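Local coordinates for putative capsid protein of prophage (Escherichia coli CFT073, PDB 3BQW) that probably serves as the major capsid protein of a prophage, forming the shell that encloses phage DNA, at residues M48-D53 with E78-K83; I54-M59 with V338-R343; A61-M66 with Y159-K164; P84-P89 with G296-Q301. One frame throughout, in Å; residues are numbered along the deposited sequence.

Contact 1: residues M48-D53 with E78-K83; sequences MLDTLD and ETSTIK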
loop_
_atom_site.group_PDB
_atom_site.type_symbol
_atom_site.label_atom_id
_atom_site.label_comp_id
_atom_site.label_asym_id
_atom_site.label_seq_id
_atom_site.Cartn_x
_atom_site.Cartn_y
_atom_site.Cartn_z
ATOM N N MET A 48 -0.011 4.168 19.220
ATOM C CA MET A 48 -0.794 3.849 20.382
ATOM C C MET A 48 -2.274 3.668 20.015
ATOM O O MET A 48 -3.038 4.629 20.016
ATOM C CB MET A 48 -0.611 4.958 21.413
ATOM C CG MET A 48 0.858 5.207 21.803
ATOM S SD MET A 48 1.781 3.741 22.337
ATOM C CE MET A 48 2.884 4.517 23.506
ATOM N N LEU A 49 -2.668 2.433 19.722
ATOM C CA LEU A 49 -3.939 2.160 19.058
ATOM C C LEU A 49 -5.148 2.439 19.950
ATOM O O LEU A 49 -6.205 2.817 19.465
ATOM C CB LEU A 49 -3.998 0.715 18.562
ATOM C CG LEU A 49 -3.078 0.283 17.423
ATOM C CD1 LEU A 49 -3.297 -1.226 17.081
ATOM C CD2 LEU A 49 -3.256 1.165 16.171
ATOM N N ASP A 50 -4.948 2.238 21.248
ATOM C CA ASP A 50 -5.901 2.529 22.317
ATOM C C ASP A 50 -6.320 4.002 22.404
ATOM O O ASP A 50 -7.301 4.314 23.069
ATOM C CB ASP A 50 -5.264 2.123 23.663
ATOM C CG ASP A 50 -3.860 2.756 23.861
ATOM O OD1 ASP A 50 -2.950 2.484 23.029
ATOM O OD2 ASP A 50 -3.667 3.553 24.816
ATOM N N THR A 51 -5.569 4.907 21.786
ATOM C CA THR A 51 -5.882 6.329 21.816
ATOM C C THR A 51 -6.704 6.847 20.621
ATOM O O THR A 51 -6.945 8.045 20.523
ATOM C CB THR A 51 -4.599 7.164 21.852
ATOM O OG1 THR A 51 -3.914 7.022 20.611
ATOM C CG2 THR A 51 -3.699 6.761 23.008
ATOM N N LEU A 52 -7.137 5.981 19.718
ATOM C CA LEU A 52 -7.793 6.453 18.500
ATOM C C LEU A 52 -9.240 6.868 18.790
ATOM O O LEU A 52 -9.936 6.186 19.552
ATOM C CB LEU A 52 -7.733 5.382 17.406
ATOM C CG LEU A 52 -6.372 5.245 16.686
ATOM C CD1 LEU A 52 -6.210 3.940 15.863
ATOM C CD2 LEU A 52 -6.175 6.412 15.802
ATOM N N ASP A 53 -9.670 7.993 18.200
ATOM C CA ASP A 53 -11.037 8.520 18.385
ATOM C C ASP A 53 -12.101 7.565 17.793
ATOM O O ASP A 53 -13.162 7.338 18.393
ATOM C CB ASP A 53 -11.174 9.956 17.818
ATOM C CG ASP A 53 -11.170 10.022 16.274
ATOM O OD1 ASP A 53 -10.334 9.367 15.608
ATOM O OD2 ASP A 53 -11.996 10.777 15.707
ATOM N N GLU A 78 -0.692 -9.846 22.839
ATOM C CA GLU A 78 -1.565 -8.766 22.383
ATOM C C GLU A 78 -1.160 -7.458 23.002
ATOM O O GLU A 78 -1.048 -7.348 24.208
ATOM C CB GLU A 78 -3.029 -8.982 22.722
ATOM C CG GLU A 78 -3.704 -9.958 21.831
ATOM C CD GLU A 78 -3.975 -9.463 20.428
ATOM O OE1 GLU A 78 -4.274 -8.286 20.202
ATOM O OE2 GLU A 78 -3.949 -10.308 19.530
ATOM N N THR A 79 -0.959 -6.467 22.145
ATOM C CA THR A 79 -0.574 -5.142 22.589
ATOM C C THR A 79 -1.253 -4.095 21.712
ATOM O O THR A 79 -1.483 -4.320 20.526
ATOM C CB THR A 79 0.947 -4.986 22.561
ATOM O OG1 THR A 79 1.294 -3.664 22.982
ATOM C CG2 THR A 79 1.524 -5.273 21.163
ATOM N N SER A 80 -1.582 -2.957 22.313
ATOM C CA SER A 80 -2.086 -1.805 21.574
ATOM C C SER A 80 -0.965 -0.833 21.200
ATOM O O SER A 80 -1.187 0.149 20.496
ATOM C CB SER A 80 -3.180 -1.108 22.384
ATOM O OG SER A 80 -2.655 -0.582 23.587
ATOM N N THR A 81 0.244 -1.126 21.654
ATOM C CA THR A 81 1.435 -0.391 21.263
ATOM C C THR A 81 2.134 -1.131 20.130
ATOM O O THR A 81 2.582 -2.266 20.311
ATOM C CB THR A 81 2.389 -0.236 22.458
ATOM O OG1 THR A 81 1.663 0.345 23.539
ATOM C CG2 THR A 81 3.587 0.653 22.123
ATOM N N ILE A 82 2.214 -0.474 18.970
ATOM C CA ILE A 82 2.822 -1.027 17.766
ATOM C C ILE A 82 4.031 -0.172 17.382
ATOM O O ILE A 82 3.922 1.040 17.273
ATOM C CB ILE A 82 1.823 -1.025 16.575
ATOM C CG1 ILE A 82 0.525 -1.769 16.928
ATOM C CG2 ILE A 82 2.487 -1.579 15.295
ATOM C CD1 ILE A 82 0.645 -3.241 17.057
ATOM N N LYS A 83 5.175 -0.805 17.166
ATOM C CA LYS A 83 6.373 -0.106 16.716
ATOM C C LYS A 83 6.407 -0.138 15.181
ATOM O O LYS A 83 6.494 -1.186 14.587
ATOM C CB LYS A 83 7.623 -0.743 17.343
ATOM C CG LYS A 83 8.983 -0.077 16.966
ATOM C CD LYS A 83 9.236 1.358 17.529
ATOM C CE LYS A 83 10.139 2.211 16.609
ATOM N NZ LYS A 83 9.808 2.198 15.086
#
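L49 N donates to S80 O over 2.8 Å, and the bond is nearly straight at 172°. It ties the start of a short 3-10 turn, 49-51, to the break between strands 70-79 and 81-82. Next to it, S80 OG gives a weak bond of 3.1 Å to D50 OD1. The S80 hydroxyl is folded back between its own N and carbonyl carbon (chi1 64°), which turns it to the aspartate. M48 and T81 lie side by side and point the same way. The sulfur SD of M48 rests 3.6 Å from the methyl CG2 of T81. L49 CD1 meets I82 CG1 at 3.9 Å, and I82 also packs on A61, C63 and I161. Two second-shell bonds shape the turns. T51 OG1 donates to M48 O at 2.6 Å, in the carbonyl plane, and T51 N binds the same oxygen. T79 OG1 accepts from T81 N at 3.1 Å, an ST turn that sets the chain around S80. I82 further shares a backbone bond with I47. M48 and T81 form an antiparallel, non-hydrogen-bonded pair. The contact thus lies at the end of a small two-stranded antiparallel ribbon, 47-48 with 81-82, where one strand passes into a 3-10 turn.

Contact 2: residues I54-M59 with V338-R343; sequences IEEVTM and VPADIR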
loop_
_atom_site.group_PDB
_atom_site.type_symbol
_atom_site.label_atom_id
_atom_site.label_comp_id
_atom_site.label_asym_id
_atom_site.label_seq_id
_atom_site.Cartn_x
_atom_site.Cartn_y
_atom_site.Cartn_z
ATOM N N ILE A 54 -11.788 7.004 16.630
ATOM C CA ILE A 54 -12.627 6.001 15.991
ATOM C C ILE A 54 -12.550 4.666 16.733
ATOM O O ILE A 54 -11.498 4.046 16.798
ATOM C CB ILE A 54 -12.178 5.793 14.534
ATOM C CG1 ILE A 54 -12.851 6.822 13.623
ATOM C CG2 ILE A 54 -12.523 4.408 14.063
ATOM C CD1 ILE A 54 -12.781 8.230 14.097
ATOM N N GLU A 55 -13.673 4.222 17.277
ATOM C CA GLU A 55 -13.727 2.949 17.987
ATOM C C GLU A 55 -13.745 1.740 17.054
ATOM O O GLU A 55 -13.425 0.632 17.480
ATOM C CB GLU A 55 -14.973 2.873 18.860
ATOM C CG GLU A 55 -15.057 3.903 19.983
ATOM C CD GLU A 55 -16.346 3.743 20.786
ATOM O OE1 GLU A 55 -17.014 2.686 20.618
ATOM O OE2 GLU A 55 -16.691 4.671 21.566
ATOM N N GLU A 56 -14.141 1.954 15.800
ATOM C CA GLU A 56 -14.433 0.854 14.864
ATOM C C GLU A 56 -13.229 0.281 14.110
ATOM O O GLU A 56 -13.395 -0.608 13.283
ATOM C CB GLU A 56 -15.569 1.244 13.882
ATOM C CG GLU A 56 -15.365 2.557 13.060
ATOM C CD GLU A 56 -14.608 2.359 11.737
ATOM O OE1 GLU A 56 -14.867 1.346 11.045
ATOM O OE2 GLU A 56 -13.778 3.243 11.389
ATOM N N VAL A 57 -12.020 0.755 14.394
ATOM C CA VAL A 57 -10.831 0.098 13.876
ATOM C C VAL A 57 -10.175 -0.815 14.938
ATOM O O VAL A 57 -10.525 -0.770 16.112
ATOM C CB VAL A 57 -9.853 1.090 13.240
ATOM C CG1 VAL A 57 -10.625 2.090 12.375
ATOM C CG2 VAL A 57 -9.016 1.793 14.282
ATOM N N THR A 58 -9.263 -1.676 14.489
ATOM C CA THR A 58 -8.608 -2.676 15.355
ATOM C C THR A 58 -7.663 -1.990 16.342
ATOM O O THR A 58 -6.860 -1.140 15.959
ATOM C CB THR A 58 -7.828 -3.706 14.501
ATOM O OG1 THR A 58 -8.717 -4.273 13.546
ATOM C CG2 THR A 58 -7.262 -4.815 15.323
ATOM N N MET A 59 -7.739 -2.362 17.615
ATOM C CA MET A 59 -6.976 -1.603 18.617
ATOM C C MET A 59 -5.916 -2.406 19.359
ATOM O O MET A 59 -5.271 -1.891 20.267
ATOM C CB MET A 59 -7.931 -0.888 19.572
ATOM C CG MET A 59 -8.457 0.408 18.950
ATOM S SD MET A 59 -9.601 1.169 20.056
ATOM C CE MET A 59 -9.080 2.869 19.965
ATOM N N VAL A 338 -3.502 -0.243 9.598
ATOM C CA VAL A 338 -4.280 -0.815 10.671
ATOM C C VAL A 338 -5.681 -1.058 10.118
ATOM O O VAL A 338 -6.336 -0.102 9.708
ATOM C CB VAL A 338 -4.359 0.122 11.896
ATOM C CG1 VAL A 338 -5.199 -0.520 12.980
ATOM C CG2 VAL A 338 -2.940 0.445 12.413
ATOM N N PRO A 339 -6.131 -2.318 10.114
ATOM C CA PRO A 339 -7.422 -2.616 9.498
ATOM C C PRO A 339 -8.562 -2.240 10.400
ATOM O O PRO A 339 -8.371 -2.098 11.607
ATOM C CB PRO A 339 -7.374 -4.130 9.296
ATOM C CG PRO A 339 -6.552 -4.625 10.444
ATOM C CD PRO A 339 -5.487 -3.541 10.652
ATOM N N ALA A 340 -9.740 -2.061 9.814
ATOM C CA ALA A 340 -10.945 -1.898 10.586
ATOM C C ALA A 340 -11.251 -3.289 11.125
ATOM O O ALA A 340 -10.937 -3.552 12.269
ATOM C CB ALA A 340 -12.093 -1.311 9.758
ATOM N N ASP A 341 -11.791 -4.189 10.308
ATOM C CA ASP A 341 -12.124 -5.550 10.738
ATOM C C ASP A 341 -11.525 -6.586 9.761
ATOM O O ASP A 341 -12.023 -6.751 8.644
ATOM C CB ASP A 341 -13.644 -5.695 10.843
ATOM C CG ASP A 341 -14.088 -7.009 11.445
ATOM O OD1 ASP A 341 -13.266 -7.902 11.709
ATOM O OD2 ASP A 341 -15.301 -7.151 11.683
ATOM N N ILE A 342 -10.464 -7.276 10.194
ATOM C CA ILE A 342 -9.750 -8.251 9.348
ATOM C C ILE A 342 -10.635 -9.449 8.972
ATOM O O ILE A 342 -10.379 -10.146 7.991
ATOM C CB ILE A 342 -8.415 -8.736 10.040
ATOM C CG1 ILE A 342 -7.377 -9.202 9.005
ATOM C CG2 ILE A 342 -8.684 -9.786 11.171
ATOM C CD1 ILE A 342 -6.705 -8.034 8.198
ATOM N N ARG A 343 -11.688 -9.679 9.747
ATOM C CA ARG A 343 -12.532 -10.853 9.532
ATOM C C ARG A 343 -13.399 -10.730 8.277
ATOM O O ARG A 343 -13.994 -11.682 7.843
ATOM C CB ARG A 343 -13.398 -11.116 10.764
ATOM C CG ARG A 343 -12.589 -11.289 12.048
ATOM C CD ARG A 343 -13.504 -11.325 13.253
ATOM N NE ARG A 343 -14.208 -10.065 13.424
ATOM C CZ ARG A 343 -15.179 -9.848 14.315
ATOM N NH1 ARG A 343 -15.577 -10.804 15.147
ATOM N NH2 ARG A 343 -15.753 -8.650 14.377
HETATM O O HOH W 1 -9.357 -6.716 12.900
#
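With chi1 at -55°, T58 holds OG1 anti to its carbonyl carbon and beside its own N, which places hydroxyl and amide toward the carbonyl groups of P339 and A340. T58 N donates to P339 O at 3.0 Å, in the carbonyl plane. T58 OG1 sits close to both carbonyl oxygens, 2.9 Å from P339 O and 2.7 Å from A340 O. A water donates to T58 OG1 at 2.6 Å and accepts from I342 N, bridging the two loops. Apolar contact is thin. V57 and A340 bring their backbones to 3.8 Å between CA atoms, and V338 CG1 sits against T58 O. The contact joins two loops of the phage capsid protein E family chain, the second entering a 3-10 turn at I342. One leads into strand 61-67, the other links strand 327-338 to strand 346-349. Beyond A340 an Asx turn forms, with R343 N donating to D341 OD1. R343 also grips the D341 carboxylate side-on. NE meets OD1 of D341 at 2.9 Å through the syn lone pair, in the guanidinium plane, while NH2 meets OD2 from above the carboxylate. W163 packs against both T58 and P339.

Contact 3: residues A61-M66 with Y159-K164; sequences AFCSPM and YEIDWK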
loop_
_atom_site.group_PDB
_atom_site.type_symbol
_atom_site.label_atom_id
_atom_site.label_comp_id
_atom_site.label_asym_id
_atom_site.label_seq_id
_atom_site.Cartn_x
_atom_site.Cartn_y
_atom_site.Cartn_z
ATOM N N ALA A 61 -2.899 -5.834 18.359
ATOM C CA ALA A 61 -2.381 -6.892 17.499
ATOM C C ALA A 61 -1.482 -7.783 18.338
ATOM O O ALA A 61 -0.989 -7.378 19.390
ATOM C CB ALA A 61 -1.603 -6.306 16.302
ATOM N N PHE A 62 -1.311 -9.013 17.876
ATOM C CA PHE A 62 -0.436 -9.981 18.518
ATOM C C PHE A 62 0.931 -9.858 17.876
ATOM O O PHE A 62 1.130 -10.174 16.699
ATOM C CB PHE A 62 -1.003 -11.380 18.347
ATOM C CG PHE A 62 -0.355 -12.425 19.223
ATOM C CD1 PHE A 62 -0.789 -12.627 20.513
ATOM C CD2 PHE A 62 0.638 -13.245 18.720
ATOM C CE1 PHE A 62 -0.221 -13.608 21.293
ATOM C CE2 PHE A 62 1.218 -14.230 19.496
ATOM C CZ PHE A 62 0.791 -14.412 20.771
ATOM N N CYS A 63 1.872 -9.385 18.672
ATOM C CA CYS A 63 3.197 -9.064 18.223
ATOM C C CYS A 63 4.185 -10.071 18.791
ATOM O O CYS A 63 4.193 -10.338 19.990
ATOM C CB CYS A 63 3.547 -7.637 18.655
ATOM S SG CYS A 63 2.536 -6.428 17.778
ATOM N N SER A 64 5.001 -10.634 17.905
ATOM C CA SER A 64 5.939 -11.681 18.247
ATOM C C SER A 64 7.339 -11.325 17.761
ATOM O O SER A 64 7.501 -10.899 16.630
ATOM C CB SER A 64 5.517 -13.008 17.596
ATOM O OG SER A 64 4.279 -13.474 18.085
ATOM N N PRO A 65 8.373 -11.601 18.588
ATOM C CA PRO A 65 9.704 -11.396 18.070
ATOM C C PRO A 65 10.067 -12.518 17.065
ATOM O O PRO A 65 9.364 -13.548 16.962
ATOM C CB PRO A 65 10.585 -11.458 19.330
ATOM C CG PRO A 65 9.848 -12.279 20.292
ATOM C CD PRO A 65 8.375 -12.188 19.937
ATOM N N MET A 66 11.168 -12.312 16.351
ATOM C CA MET A 66 11.633 -13.255 15.350
ATOM C C MET A 66 13.108 -13.512 15.609
ATOM O O MET A 66 13.817 -12.651 16.124
ATOM C CB MET A 66 11.424 -12.708 13.928
ATOM C CG MET A 66 9.949 -12.432 13.550
ATOM S SD MET A 66 9.655 -11.737 11.915
ATOM C CE MET A 66 10.440 -12.967 10.870
ATOM N N TYR A 159 10.182 -7.978 13.712
ATOM C CA TYR A 159 9.136 -8.733 14.435
ATOM C C TYR A 159 7.868 -8.865 13.585
ATOM O O TYR A 159 7.732 -8.198 12.572
ATOM C CB TYR A 159 8.811 -8.051 15.755
ATOM C CG TYR A 159 7.966 -6.798 15.627
ATOM C CD1 TYR A 159 6.582 -6.850 15.849
ATOM C CD2 TYR A 159 8.546 -5.555 15.289
ATOM C CE1 TYR A 159 5.798 -5.736 15.725
ATOM C CE2 TYR A 159 7.748 -4.387 15.176
ATOM C CZ TYR A 159 6.377 -4.499 15.377
ATOM O OH TYR A 159 5.557 -3.397 15.285
ATOM N N GLU A 160 6.947 -9.724 14.022
ATOM C CA GLU A 160 5.701 -9.994 13.297
ATOM C C GLU A 160 4.523 -9.351 14.017
ATOM O O GLU A 160 4.425 -9.414 15.229
ATOM C CB GLU A 160 5.451 -11.501 13.143
ATOM C CG GLU A 160 4.148 -11.828 12.406
ATOM C CD GLU A 160 3.706 -13.253 12.572
ATOM O OE1 GLU A 160 3.130 -13.589 13.642
ATOM O OE2 GLU A 160 3.910 -14.035 11.620
ATOM N N ILE A 161 3.657 -8.703 13.238
ATOM C CA ILE A 161 2.327 -8.304 13.670
ATOM C C ILE A 161 1.355 -9.311 13.087
ATOM O O ILE A 161 1.400 -9.610 11.879
ATOM C CB ILE A 161 1.905 -6.907 13.130
ATOM C CG1 ILE A 161 2.760 -5.810 13.733
ATOM C CG2 ILE A 161 0.436 -6.627 13.445
ATOM C CD1 ILE A 161 2.623 -4.452 12.973
ATOM N N ASP A 162 0.468 -9.807 13.933
ATOM C CA ASP A 162 -0.561 -10.734 13.517
ATOM C C ASP A 162 -1.929 -10.199 13.952
ATOM O O ASP A 162 -2.220 -10.074 15.145
ATOM C CB ASP A 162 -0.289 -12.110 14.116
ATOM C CG ASP A 162 -1.227 -13.174 13.612
ATOM O OD1 ASP A 162 -2.042 -12.904 12.695
ATOM O OD2 ASP A 162 -1.144 -14.314 14.138
ATOM N N TRP A 163 -2.737 -9.861 12.957
ATOM C CA TRP A 163 -4.113 -9.381 13.161
ATOM C C TRP A 163 -5.093 -10.538 13.383
ATOM O O TRP A 163 -6.263 -10.303 13.646
ATOM C CB TRP A 163 -4.558 -8.565 11.967
ATOM C CG TRP A 163 -3.640 -7.375 11.669
ATOM C CD1 TRP A 163 -2.770 -7.245 10.614
ATOM C CD2 TRP A 163 -3.489 -6.189 12.467
ATOM N NE1 TRP A 163 -2.106 -6.036 10.702
ATOM C CE2 TRP A 163 -2.531 -5.365 11.817
ATOM C CE3 TRP A 163 -4.070 -5.740 13.665
ATOM C CZ2 TRP A 163 -2.149 -4.123 12.316
ATOM C CZ3 TRP A 163 -3.692 -4.502 14.164
ATOM C CH2 TRP A 163 -2.733 -3.703 13.487
ATOM N N LYS A 164 -4.585 -11.770 13.275
ATOM C CA LYS A 164 -5.304 -13.012 13.583
ATOM C C LYS A 164 -6.530 -13.141 12.685
ATOM O O LYS A 164 -7.664 -13.166 13.161
ATOM C CB LYS A 164 -5.701 -13.115 15.078
ATOM C CG LYS A 164 -4.544 -13.074 16.115
ATOM C CD LYS A 164 -4.086 -14.433 16.644
ATOM C CE LYS A 164 -3.455 -14.347 18.064
ATOM N NZ LYS A 164 -2.480 -15.468 18.367
HETATM O O HOH W 2 2.784 -12.549 16.050
#
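F62 pairs with D162 and S64 with E160 as hydrogen-bonded pairs of an antiparallel sheet, in which strand 61-67 runs between 159-162 and 70-79. The backbone bonds include S64 N to E160 O at 3.0 Å and E160 N to S64 O at 2.9 Å. Between these pairs, C63 and I161 face each other without a direct N-H bond, and C63 CA makes a CA-H...O contact with E160 O. Apolar contacts gather on the face of C63, Y159 and I161, with A61 beside them. A61 CB makes a CH-pi contact over one face of the W163 six-membered ring and touches I161 CG2 at 3.5 Å. C63 SG meets the Y159 ring at its edge, 3.9 Å from CE1. The hydroxyl of Y159 bonds to K83 O. The other face carries F62, S64, E160 and D162. A water receives from S64 OG and donates to F62 O and E160 OE1. R73 makes salt bridges to E160 and D162. D162 OD1 also accepts from K164 N in an Asx turn. F62 has CG anti to its N (chi1 -167°), which offers its ring to K164. K164 NZ sits over the ring centre, 3.8 Å from the centroid and 9° off the normal, a cation-pi contact.

Contact 4: residues P84-P89 with G296-Q301; sequences PGYMKP and GAIMDQ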
loop_
_atom_site.group_PDB
_atom_site.type_symbol
_atom_site.label_atom_id
_atom_site.label_comp_id
_atom_site.label_asym_id
_atom_site.label_seq_id
_atom_site.Cartn_x
_atom_site.Cartn_y
_atom_site.Cartn_z
ATOM N N PRO A 84 6.245 1.020 14.524
ATOM C CA PRO A 84 6.283 1.006 13.057
ATOM C C PRO A 84 7.692 0.830 12.461
ATOM O O PRO A 84 8.675 1.110 13.112
ATOM C CB PRO A 84 5.705 2.360 12.695
ATOM C CG PRO A 84 6.134 3.240 13.838
ATOM C CD PRO A 84 5.980 2.370 15.056
ATOM N N GLY A 85 7.760 0.334 11.232
ATOM C CA GLY A 85 9.003 0.291 10.486
ATOM C C GLY A 85 9.361 1.708 10.059
ATOM O O GLY A 85 8.636 2.328 9.297
ATOM N N TYR A 86 10.471 2.221 10.571
ATOM C CA TYR A 86 10.912 3.561 10.251
ATOM C C TYR A 86 11.647 3.562 8.927
ATOM O O TYR A 86 12.554 2.752 8.703
ATOM C CB TYR A 86 11.813 4.113 11.346
ATOM C CG TYR A 86 11.929 5.605 11.329
ATOM C CD1 TYR A 86 11.018 6.386 12.022
ATOM C CD2 TYR A 86 12.977 6.244 10.644
ATOM C CE1 TYR A 86 11.124 7.745 12.031
ATOM C CE2 TYR A 86 13.089 7.620 10.642
ATOM C CZ TYR A 86 12.161 8.371 11.344
ATOM O OH TYR A 86 12.229 9.747 11.396
ATOM N N MET A 87 11.240 4.480 8.054
ATOM C CA MET A 87 11.801 4.617 6.728
ATOM C C MET A 87 12.426 6.005 6.551
ATOM O O MET A 87 11.900 7.032 7.046
ATOM C CB MET A 87 10.696 4.410 5.678
ATOM C CG MET A 87 9.911 3.107 5.739
ATOM S SD MET A 87 8.687 2.980 4.367
ATOM C CE MET A 87 9.873 2.609 3.130
ATOM N N LYS A 88 13.546 6.036 5.831
ATOM C CA LYS A 88 14.195 7.290 5.459
ATOM C C LYS A 88 15.066 7.165 4.201
ATOM O O LYS A 88 16.252 7.458 4.224
ATOM C CB LYS A 88 14.970 7.891 6.634
ATOM C CG LYS A 88 15.992 6.994 7.294
ATOM C CD LYS A 88 16.645 7.790 8.414
ATOM C CE LYS A 88 17.713 7.007 9.158
ATOM N NZ LYS A 88 18.788 6.525 8.258
ATOM N N PRO A 89 14.446 6.780 3.073
ATOM C CA PRO A 89 15.190 6.675 1.842
ATOM C C PRO A 89 15.743 8.030 1.436
ATOM O O PRO A 89 15.081 9.072 1.631
ATOM C CB PRO A 89 14.138 6.198 0.841
ATOM C CG PRO A 89 12.852 6.608 1.396
ATOM C CD PRO A 89 13.025 6.457 2.870
ATOM N N GLY A 296 3.850 6.753 12.991
ATOM C CA GLY A 296 4.552 7.053 14.206
ATOM C C GLY A 296 5.226 8.388 14.030
ATOM O O GLY A 296 5.370 8.867 12.909
ATOM N N ALA A 297 5.632 8.989 15.139
ATOM C CA ALA A 297 6.365 10.268 15.110
ATOM C C ALA A 297 7.663 10.202 14.304
ATOM O O ALA A 297 8.383 9.203 14.314
ATOM C CB ALA A 297 6.676 10.778 16.542
ATOM N N ILE A 298 7.948 11.311 13.635
ATOM C CA ILE A 298 9.228 11.520 12.985
ATOM C C ILE A 298 10.286 11.683 14.075
ATOM O O ILE A 298 10.061 12.407 15.055
ATOM C CB ILE A 298 9.197 12.753 12.095
ATOM C CG1 ILE A 298 8.028 12.675 11.097
ATOM C CG2 ILE A 298 10.539 12.913 11.378
ATOM C CD1 ILE A 298 8.220 11.623 10.026
ATOM N N MET A 299 11.414 10.990 13.915
ATOM C CA MET A 299 12.427 10.886 14.963
ATOM C C MET A 299 13.726 11.661 14.643
ATOM O O MET A 299 14.628 11.715 15.474
ATOM C CB MET A 299 12.718 9.408 15.302
ATOM C CG MET A 299 11.581 8.727 16.100
ATOM S SD MET A 299 11.001 9.607 17.618
ATOM C CE MET A 299 12.176 8.942 18.801
ATOM N N ASP A 300 13.785 12.275 13.467
ATOM C CA ASP A 300 14.890 13.142 13.057
ATOM C C ASP A 300 15.098 14.327 14.013
ATOM O O ASP A 300 14.132 15.027 14.373
ATOM C CB ASP A 300 14.607 13.680 11.648
ATOM C CG ASP A 300 15.743 14.520 11.105
ATOM O OD1 ASP A 300 16.818 13.942 10.825
ATOM O OD2 ASP A 300 15.552 15.741 10.951
ATOM N N GLN A 301 16.358 14.573 14.395
ATOM C CA GLN A 301 16.644 15.617 15.370
ATOM C C GLN A 301 16.097 16.971 14.948
ATOM O O GLN A 301 15.593 17.708 15.791
ATOM C CB GLN A 301 18.140 15.740 15.709
ATOM C CG GLN A 301 18.361 16.708 16.901
ATOM C CD GLN A 301 19.808 16.843 17.361
ATOM O OE1 GLN A 301 20.270 16.121 18.259
ATOM N NE2 GLN A 301 20.522 17.807 16.779
#
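Both segments are loop up to the start of helix 301-305, and their backbones come closest at P84 and G296, whose CA atoms are 6.4 Å apart. Here the chain after strand 81-82 passes the loop that leads from strand 292-295 to helix 301-305, beside the mixed sheet containing strands 292-295 and 327-338. Backbone bonds from G296 to A334 and from M87 to S333 hold both loops along strand 327-338. At one end, P84 turns its ring to the glycine, with CG 4.1 Å from G296 CA.

Y86 carries the side-chain contact with A297, I298 and M299. Its ring stands off the backbone with CG anti to N (chi1 -160°), and this sends the phenol across to the other loop. I298 crosses the tyrosine at about a right angle, and its methyl CG2 lies near the hydroxyl. M299 N points at Y86 OH, 2.9 Å away and 169° at the hydrogen. This bond is doubtful, because OH is modelled too close to another atom, and the approach of I298 to OH shares that doubt. Y86 also packs on A334 and E154.

Further on, D300 takes the N-cap position of helix 301-305. Its OD2 makes weak bonds to the amides of E302 and A303 and a salt bridge to K316.

The edge of the Y86 ring is more surely placed. A297 O lies at this edge, in the ring plane, 3.9 Å from CE1. M299 packs its CB 4.0 Å from Y86 CE1, while the remainder of its side chain bends away at chi2 and chi3.

Overall arrangement
All four contacts are partly buried, and none is pure core or pure surface. Contact 3 is the most extensive and the most regular, a strand pairing with buried residues on both faces. The T79 end of contact 1 lies on the sheet of contact 3, bonded to A61, whereas its 47-48 and 81-82 ribbon is a separate sheet. Contact 2 lies against contact 1 through M59 and against contact 3 through W163. Contact 4 continues the chain from contact 1 but touches none of the others. Chemistry follows place: backbone ladder and cation-pi in contact 3, one strong backbone bond and a methionine beside a threonine in contact 1, hydroxyl and water at the loops of contact 2, a tyrosine ring laid against a loop in contact 4.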